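Local coordinates for penicillin-binding protein PbpB (Mycobacterium tuberculosis, PDB 6KGU), which synthesises cross-linked peptidoglycan for the bacterial cell wall, with a penicillin-sensitive transpeptidase domain that beta-lactams such as aztreonam inactivate, at residues Q398-D403 with A499-A504; Y509-M514 with G539-R544; M396-A399 with V405-P408. All coordinates share one frame; numbering follows the deposited sequence. Where two conformers were deposited one is given.

Contact 1 of 3, residues Q398-D403 with A499-A504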
loop_
_atom_site.group_PDB
_atom_site.type_symbol
_atom_site.label_atom_id
_atom_site.label_comp_id
_atom_site.label_asym_id
_atom_site.label_seq_id
_atom_site.Cartn_x
_atom_site.Cartn_y
_atom_site.Cartn_z
ATOM N N GLN A 398 -8.032 2.947 -0.645
ATOM C CA GLN A 398 -8.455 3.636 -1.862
ATOM C C GLN A 398 -9.959 3.521 -2.069
ATOM O O GLN A 398 -10.606 4.474 -2.534
ATOM C CB GLN A 398 -7.700 3.076 -3.072
ATOM C CG GLN A 398 -8.021 3.795 -4.376
ATOM C CD GLN A 398 -9.269 3.274 -5.021
ATOM O OE1 GLN A 398 -9.664 2.124 -4.797
ATOM N NE2 GLN A 398 -9.921 4.118 -5.805
ATOM N N ALA A 399 -10.537 2.356 -1.743
ATOM C CA ALA A 399 -11.980 2.177 -1.884
ATOM C C ALA A 399 -12.734 3.201 -1.048
ATOM O O ALA A 399 -13.721 3.799 -1.498
ATOM C CB ALA A 399 -12.386 0.761 -1.456
ATOM N N ILE A 400 -12.282 3.393 0.193
ATOM C CA ILE A 400 -12.923 4.330 1.102
ATOM C C ILE A 400 -12.638 5.763 0.673
ATOM O O ILE A 400 -13.498 6.646 0.780
ATOM C CB ILE A 400 -12.428 4.039 2.533
ATOM C CG1 ILE A 400 -12.994 2.697 3.020
ATOM C CG2 ILE A 400 -12.751 5.197 3.481
ATOM C CD1 ILE A 400 -14.536 2.675 3.072
ATOM N N ALA A 401 -11.422 6.016 0.184
ATOM C CA ALA A 401 -11.090 7.336 -0.342
ATOM C C ALA A 401 -11.995 7.708 -1.521
ATOM O O ALA A 401 -12.408 8.863 -1.658
ATOM C CB ALA A 401 -9.627 7.358 -0.780
ATOM N N ASN A 402 -12.311 6.739 -2.377
ATOM C CA ASN A 402 -13.087 7.002 -3.589
ATOM C C ASN A 402 -14.579 6.790 -3.353
ATOM O O ASN A 402 -15.279 6.199 -4.186
ATOM C CB ASN A 402 -12.566 6.122 -4.727
ATOM C CG ASN A 402 -13.152 6.493 -6.076
ATOM O OD1 ASN A 402 -13.296 7.677 -6.414
ATOM N ND2 ASN A 402 -13.498 5.473 -6.857
ATOM N N ASP A 403 -15.071 7.240 -2.188
ATOM C CA ASP A 403 -16.502 7.268 -1.895
ATOM C C ASP A 403 -17.113 5.878 -1.990
ATOM O O ASP A 403 -18.255 5.713 -2.419
ATOM C CB ASP A 403 -17.241 8.256 -2.810
ATOM C CG ASP A 403 -17.243 9.680 -2.236
ATOM O OD1 ASP A 403 -16.832 9.842 -1.064
ATOM O OD2 ASP A 403 -17.650 10.624 -2.943
ATOM N N ALA A 499 -1.732 3.183 6.986
ATOM C CA ALA A 499 -2.413 3.487 5.736
ATOM C C ALA A 499 -3.269 4.710 5.994
ATOM O O ALA A 499 -3.952 4.772 7.018
ATOM C CB ALA A 499 -3.275 2.320 5.246
ATOM N N GLY A 500 -3.206 5.691 5.098
ATOM C CA GLY A 500 -3.983 6.891 5.323
ATOM C C GLY A 500 -4.419 7.529 4.024
ATOM O O GLY A 500 -4.041 7.104 2.928
ATOM N N ILE A 501 -5.210 8.586 4.169
ATOM C CA ILE A 501 -5.843 9.284 3.056
ATOM C C ILE A 501 -5.594 10.772 3.241
ATOM O O ILE A 501 -5.801 11.303 4.339
ATOM C CB ILE A 501 -7.355 8.984 3.002
ATOM C CG1 ILE A 501 -7.597 7.475 2.775
ATOM C CG2 ILE A 501 -8.053 9.828 1.946
ATOM C CD1 ILE A 501 -9.045 7.010 3.062
ATOM N N ALA A 502 -5.111 11.428 2.192
ATOM C CA ALA A 502 -4.986 12.889 2.159
ATOM C C ALA A 502 -5.940 13.470 1.095
ATOM O O ALA A 502 -5.721 13.267 -0.100
ATOM C CB ALA A 502 -3.549 13.291 1.865
ATOM N N THR A 503 -7.025 14.128 1.497
ATOM C CA THR A 503 -7.497 14.231 2.871
ATOM C C THR A 503 -8.905 13.642 2.982
ATOM O O THR A 503 -9.502 13.243 1.980
ATOM C CB THR A 503 -7.581 15.681 3.331
ATOM O OG1 THR A 503 -8.519 16.347 2.483
ATOM C CG2 THR A 503 -6.232 16.369 3.222
ATOM N N ALA A 504 -9.455 13.657 4.196
ATOM C CA ALA A 504 -10.773 13.063 4.417
ATOM C C ALA A 504 -11.859 13.833 3.681
ATOM O O ALA A 504 -12.787 13.235 3.119
ATOM C CB ALA A 504 -11.088 13.013 5.910
#

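Contact 2 of 3, residues Y509-M514 with G539-R544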
loop_
_atom_site.group_PDB
_atom_site.type_symbol
_atom_site.label_atom_id
_atom_site.label_comp_id
_atom_site.label_asym_id
_atom_site.label_seq_id
_atom_site.Cartn_x
_atom_site.Cartn_y
_atom_site.Cartn_z
ATOM N N TYR A 509 -4.848 11.476 -2.329
ATOM C CA TYR A 509 -3.737 10.544 -2.247
ATOM C C TYR A 509 -4.021 9.503 -1.180
ATOM O O TYR A 509 -4.542 9.822 -0.105
ATOM C CB TYR A 509 -2.433 11.250 -1.919
ATOM C CG TYR A 509 -2.044 12.272 -2.957
ATOM C CD1 TYR A 509 -1.585 11.879 -4.210
ATOM C CD2 TYR A 509 -2.144 13.626 -2.686
ATOM C CE1 TYR A 509 -1.235 12.822 -5.163
ATOM C CE2 TYR A 509 -1.789 14.577 -3.637
ATOM C CZ TYR A 509 -1.336 14.167 -4.867
ATOM O OH TYR A 509 -0.982 15.113 -5.805
ATOM N N VAL A 510 -3.674 8.260 -1.484
ATOM C CA VAL A 510 -3.770 7.167 -0.531
ATOM C C VAL A 510 -2.361 6.633 -0.337
ATOM O O VAL A 510 -1.662 6.354 -1.318
ATOM C CB VAL A 510 -4.735 6.076 -1.027
ATOM C CG1 VAL A 510 -5.012 5.060 0.069
ATOM C CG2 VAL A 510 -6.031 6.712 -1.534
ATOM N N ILE A 511 -1.931 6.525 0.918
ATOM C CA ILE A 511 -0.553 6.191 1.240
ATOM C C ILE A 511 -0.541 4.966 2.143
ATOM O O ILE A 511 -1.165 4.982 3.206
ATOM C CB ILE A 511 0.165 7.367 1.920
ATOM C CG1 ILE A 511 0.189 8.581 0.983
ATOM C CG2 ILE A 511 1.597 6.921 2.326
ATOM C CD1 ILE A 511 0.527 9.883 1.664
ATOM N N GLY A 512 0.186 3.924 1.734
ATOM C CA GLY A 512 0.383 2.737 2.563
ATOM C C GLY A 512 1.859 2.497 2.822
ATOM O O GLY A 512 2.682 2.620 1.912
ATOM N N ILE A 513 2.186 2.143 4.062
ATOM C CA ILE A 513 3.573 2.007 4.517
ATOM C C ILE A 513 3.683 0.726 5.338
ATOM O O ILE A 513 2.774 0.391 6.101
ATOM C CB ILE A 513 4.015 3.214 5.382
ATOM C CG1 ILE A 513 4.021 4.516 4.578
ATOM C CG2 ILE A 513 5.419 2.999 6.020
ATOM C CD1 ILE A 513 3.904 5.734 5.476
ATOM N N MET A 514 4.804 0.019 5.210
ATOM C CA MET A 514 5.089 -1.089 6.107
ATOM C C MET A 514 6.566 -1.070 6.478
ATOM O O MET A 514 7.428 -0.790 5.646
ATOM C CB MET A 514 4.702 -2.448 5.493
ATOM C CG MET A 514 4.907 -3.607 6.462
ATOM S SD MET A 514 6.600 -4.267 6.456
ATOM C CE MET A 514 6.510 -5.309 5.000
ATOM N N GLY A 539 2.230 15.405 4.000
ATOM C CA GLY A 539 2.420 16.842 4.122
ATOM C C GLY A 539 3.114 17.432 2.912
ATOM O O GLY A 539 2.750 18.509 2.437
ATOM N N TRP A 540 4.117 16.731 2.391
ATOM C CA TRP A 540 4.821 17.203 1.205
ATOM C C TRP A 540 3.916 17.180 -0.025
ATOM O O TRP A 540 4.003 18.066 -0.887
ATOM C CB TRP A 540 6.076 16.355 0.975
ATOM C CG TRP A 540 6.850 16.729 -0.252
ATOM C CD1 TRP A 540 7.732 17.773 -0.389
ATOM C CD2 TRP A 540 6.846 16.046 -1.509
ATOM N NE1 TRP A 540 8.260 17.779 -1.655
ATOM C CE2 TRP A 540 7.728 16.737 -2.365
ATOM C CE3 TRP A 540 6.168 14.924 -2.002
ATOM C CZ2 TRP A 540 7.948 16.344 -3.675
ATOM C CZ3 TRP A 540 6.400 14.529 -3.309
ATOM C CH2 TRP A 540 7.276 15.238 -4.128
ATOM N N LEU A 541 3.045 16.172 -0.131
ATOM C CA LEU A 541 2.120 16.141 -1.258
ATOM C C LEU A 541 1.144 17.309 -1.198
ATOM O O LEU A 541 0.750 17.837 -2.244
ATOM C CB LEU A 541 1.356 14.811 -1.291
ATOM C CG LEU A 541 2.158 13.552 -1.671
ATOM C CD1 LEU A 541 1.377 12.271 -1.379
ATOM C CD2 LEU A 541 2.560 13.604 -3.143
ATOM N N MET A 542 0.740 17.722 0.008
ATOM C CA MET A 542 -0.172 18.855 0.106
ATOM C C MET A 542 0.532 20.145 -0.286
ATOM O O MET A 542 0.001 20.940 -1.068
ATOM C CB MET A 542 -0.749 18.959 1.518
ATOM C CG MET A 542 -1.550 17.742 1.952
ATOM S SD MET A 542 -3.053 17.474 1.015
ATOM C CE MET A 542 -2.551 16.442 -0.347
ATOM N N GLN A 543 1.748 20.353 0.222
ATOM C CA GLN A 543 2.456 21.602 -0.042
ATOM C C GLN A 543 2.783 21.741 -1.521
ATOM O O GLN A 543 2.558 22.797 -2.125
ATOM C CB GLN A 543 3.726 21.681 0.811
ATOM C CG GLN A 543 3.423 21.625 2.326
ATOM C CD GLN A 543 4.677 21.475 3.197
ATOM O OE1 GLN A 543 5.788 21.391 2.686
ATOM N NE2 GLN A 543 4.493 21.447 4.509
ATOM N N ARG A 544 3.291 20.672 -2.131
ATOM C CA ARG A 544 3.775 20.790 -3.498
ATOM C C ARG A 544 2.653 21.097 -4.480
ATOM O O ARG A 544 2.922 21.662 -5.548
ATOM C CB ARG A 544 4.508 19.516 -3.908
ATOM C CG ARG A 544 3.595 18.419 -4.369
ATOM C CD ARG A 544 4.338 17.122 -4.677
ATOM N NE ARG A 544 5.007 17.118 -5.973
ATOM C CZ ARG A 544 4.441 16.737 -7.116
ATOM N NH1 ARG A 544 3.169 16.346 -7.149
ATOM N NH2 ARG A 544 5.147 16.757 -8.233
HETATM O O HOH W 1 1.258 16.513 -4.785
#

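Contact 3 of 3, residues M396-A399 with V405-P408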
loop_
_atom_site.group_PDB
_atom_site.type_symbol
_atom_site.label_atom_id
_atom_site.label_comp_id
_atom_site.label_asym_id
_atom_site.label_seq_id
_atom_site.Cartn_x
_atom_site.Cartn_y
_atom_site.Cartn_z
ATOM N N MET A 396 -7.336 -1.155 -0.279
ATOM C CA MET A 396 -8.491 -1.111 0.619
ATOM C C MET A 396 -8.852 0.316 0.974
ATOM O O MET A 396 -10.030 0.694 0.968
ATOM C CB MET A 396 -8.203 -1.888 1.905
ATOM C CG MET A 396 -8.276 -3.385 1.774
ATOM S SD MET A 396 -8.824 -4.136 3.314
ATOM C CE MET A 396 -7.414 -3.895 4.395
ATOM N N TYR A 397 -7.848 1.113 1.346
ATOM C CA TYR A 397 -8.113 2.486 1.754
ATOM C C TYR A 397 -8.478 3.347 0.550
ATOM O O TYR A 397 -9.198 4.343 0.693
ATOM C CB TYR A 397 -6.902 3.037 2.524
ATOM C CG TYR A 397 -6.860 2.479 3.932
ATOM C CD1 TYR A 397 -6.578 1.133 4.158
ATOM C CD2 TYR A 397 -7.146 3.285 5.040
ATOM C CE1 TYR A 397 -6.563 0.595 5.456
ATOM C CE2 TYR A 397 -7.145 2.759 6.331
ATOM C CZ TYR A 397 -6.853 1.411 6.529
ATOM O OH TYR A 397 -6.834 0.875 7.799
ATOM N N GLN A 398 -8.032 2.947 -0.645
ATOM C CA GLN A 398 -8.455 3.636 -1.862
ATOM C C GLN A 398 -9.959 3.521 -2.069
ATOM O O GLN A 398 -10.606 4.474 -2.534
ATOM C CB GLN A 398 -7.700 3.076 -3.072
ATOM C CG GLN A 398 -8.021 3.795 -4.376
ATOM C CD GLN A 398 -9.269 3.274 -5.021
ATOM O OE1 GLN A 398 -9.664 2.124 -4.797
ATOM N NE2 GLN A 398 -9.921 4.118 -5.805
ATOM N N ALA A 399 -10.537 2.356 -1.743
ATOM C CA ALA A 399 -11.980 2.177 -1.884
ATOM C C ALA A 399 -12.734 3.201 -1.048
ATOM O O ALA A 399 -13.721 3.799 -1.498
ATOM C CB ALA A 399 -12.386 0.761 -1.456
ATOM N N VAL A 405 -16.005 3.183 -3.765
ATOM C CA VAL A 405 -15.820 2.430 -5.001
ATOM C C VAL A 405 -14.343 2.076 -5.137
ATOM O O VAL A 405 -13.501 2.947 -5.383
ATOM C CB VAL A 405 -16.323 3.200 -6.225
ATOM C CG1 VAL A 405 -16.013 2.417 -7.473
ATOM C CG2 VAL A 405 -17.825 3.458 -6.096
ATOM N N ARG A 406 -14.037 0.791 -5.002
ATOM C CA ARG A 406 -12.670 0.323 -5.155
ATOM C C ARG A 406 -12.320 0.252 -6.630
ATOM O O ARG A 406 -13.083 -0.300 -7.431
ATOM C CB ARG A 406 -12.503 -1.045 -4.510
ATOM C CG ARG A 406 -11.048 -1.523 -4.428
ATOM C CD ARG A 406 -10.935 -2.691 -3.471
ATOM N NE ARG A 406 -11.641 -3.892 -3.915
ATOM C CZ ARG A 406 -11.179 -4.755 -4.822
ATOM N NH1 ARG A 406 -10.008 -4.556 -5.413
ATOM N NH2 ARG A 406 -11.889 -5.831 -5.133
ATOM N N VAL A 407 -11.180 0.828 -6.992
ATOM C CA VAL A 407 -10.676 0.753 -8.357
ATOM C C VAL A 407 -9.334 0.026 -8.290
ATOM O O VAL A 407 -8.354 0.579 -7.769
ATOM C CB VAL A 407 -10.547 2.149 -8.996
ATOM C CG1 VAL A 407 -10.064 2.041 -10.460
ATOM C CG2 VAL A 407 -11.890 2.907 -8.935
ATOM N N PRO A 408 -9.250 -1.204 -8.791
ATOM C CA PRO A 408 -7.997 -1.966 -8.711
ATOM C C PRO A 408 -6.830 -1.160 -9.257
ATOM O O PRO A 408 -6.931 -0.540 -10.325
ATOM C CB PRO A 408 -8.287 -3.197 -9.577
ATOM C CG PRO A 408 -9.790 -3.371 -9.460
ATOM C CD PRO A 408 -10.310 -1.950 -9.485
HETATM O O HOH W 2 -7.642 0.081 -5.188
#

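Contact 1 of 3, residues Q398-D403 with A499-A504
The backbone oxygen of Ile400 has two donors: NH1 of Arg443, and more weakly Asp403 N, 3.4 Å from Ile400 O. Arg443 NH1 also makes a salt bridge with Asp403 OD1, which Gln440 NE2 shares, so Arg443 ties Ile400 O and the Asp403 carboxylate together beside an apolar contact. Across to 499-504 everything is apolar and depends on Ile501. Its CG1 branch stands anti to the carbonyl carbon (chi1 -62°) and runs on extended, which brings CD1 up against the helix. The methyl of Ala401 nestles along that side chain, with its CB 3.9 Å from Ile501 CD1 and 4.0 Å from Ile501 CG2. Ile501 CD1 reaches the helix backbone as well, 3.9 Å from Ala401 N. Ile400 meets the same methyl at about a right angle, CG2 to Ile501 CD1 being 4.1 Å; its other branch turns away, and its side chain also packs on Ile273 and Ser277 of helix 272-281. The end of helix 390-401 therefore rests on a face of the transpeptidase sheet, where strand 493-502 runs antiparallel between strands 473-483 and 509-516.

Contact 2 of 3, residues Y509-M514 with G539-R544
This is a helix-on-sheet packing contact in the transpeptidase fold: the C-terminal part of helix 531-544 lies against one face of the antiparallel sheet, over strand 509-516. The short axes run nearly antiparallel, at 157°, and approach to 10.6 Å, leaving room for a layer of side chains between them. Leu541 makes contact with both Tyr509 and Ile511. Its CD1 methyl sits over one face of the Tyr509 ring in a CH-pi contact, 4.1 Å from the ring centroid and 23° off the normal, so it is displaced toward the rim and comes within 3.8 Å of Tyr509 CG. The same methyl meets the end of Ile511 tip to tip, CD1 to CD1 at 4.0 Å. Met542 reaches the ring by another route. A bend at chi3 (90°) brings its CE back to the edge of the ring, in its plane and 3.7 Å from Tyr509 CD2. One methyl over a face and another at an edge restrict how the ring can turn.

The phenol end is polar and held through water. Water 1 lies 2.8 Å from Tyr509 OH, donates to Leu541 O at 2.9 Å, and accepts from Arg544 NH1 at 3.0 Å, meeting the guanidinium at its edge. A single water thus joins the strand's tyrosine to a main-chain carbonyl and a charged side chain of the helix; Glu545 OE1 adds a weak hydrogen bond to the hydroxyl. Ile511 also packs on Phe534, Ile537 and Ala538, earlier along the same helix, while Val510, on the other face of the strand, packs on helix 390-401. Strand 509-516 is therefore enclosed between the two helices, with strands 220-227 and 493-502 as its neighbours in the sheet.

Contact 3 of 3, residues M396-A399 with V405-P408
The chain leaves helix 390-401, turns sharply and comes back past it as strand 405-406, so close that the CA atoms of Ala399 and Arg406 are 3.8 Å apart. Here the methyl of Ala399 presses on the start of the arginine side chain, CB to Arg406 CB at 3.5 Å. Beyond CB the arginine departs, carrying its guanidinium away from the helix, with NE donating to Lys347 O.

Gln398 supplies the polar link. Its CG is anti to the backbone N (chi1 -177°), and a bend at chi2 (-84°) swings the amide across to the strand. Val407 N donates to its OE1 over 3.0 Å, almost straight at 173°, arriving to one flank of the carbonyl and tilted from its plane. Water 2 lies 2.9 Å from Gln398 OE1 and 2.7 Å from Val407 O; both contacts fit a water donor, but more acceptors surround it than it has protons to give, so it cannot serve all of them at once. The amide's other end donates to Ala228 O, which fixes which way round the group is turned, and its NE2 also lies 3.8 Å from Val407 CB. Val405 O is taken by Asn402 ND2 from the turn itself.

Residues 405-406 pair antiparallel with strand 431-432, giving a compact helix-turn-strand unit in which a helix side-chain amide takes up a main-chain N-H just past the strand. It belongs to the transpeptidase domain: Met396 and Tyr397 pack on helix 272-281, and Tyr397 OH bonds Val270 O, just before that helix and next to Ser269, the probable acyl-ester serine.

Overall arrangement
All three contacts are buried, though Val405 and Arg406 of contact 3 are partly exposed. Contacts 1 and 3 share helix 390-401: one joins its end to the main sheet, the other to the returning chain and its small two-stranded sheet. Contacts 1 and 2 use neighbouring strands of the main sheet, bound by backbone hydrogen bonds, but opposite faces of it. Val510 touches Ala401 of contact 1 and Tyr397 of contact 3 on the face away from helix 531-544. The chemistry follows position: contact 1 is purely apolar across its segments, contact 2 adds a water-bridged polar end to an apolar core, and contact 3 relies on a direct side-chain-to-backbone hydrogen bond.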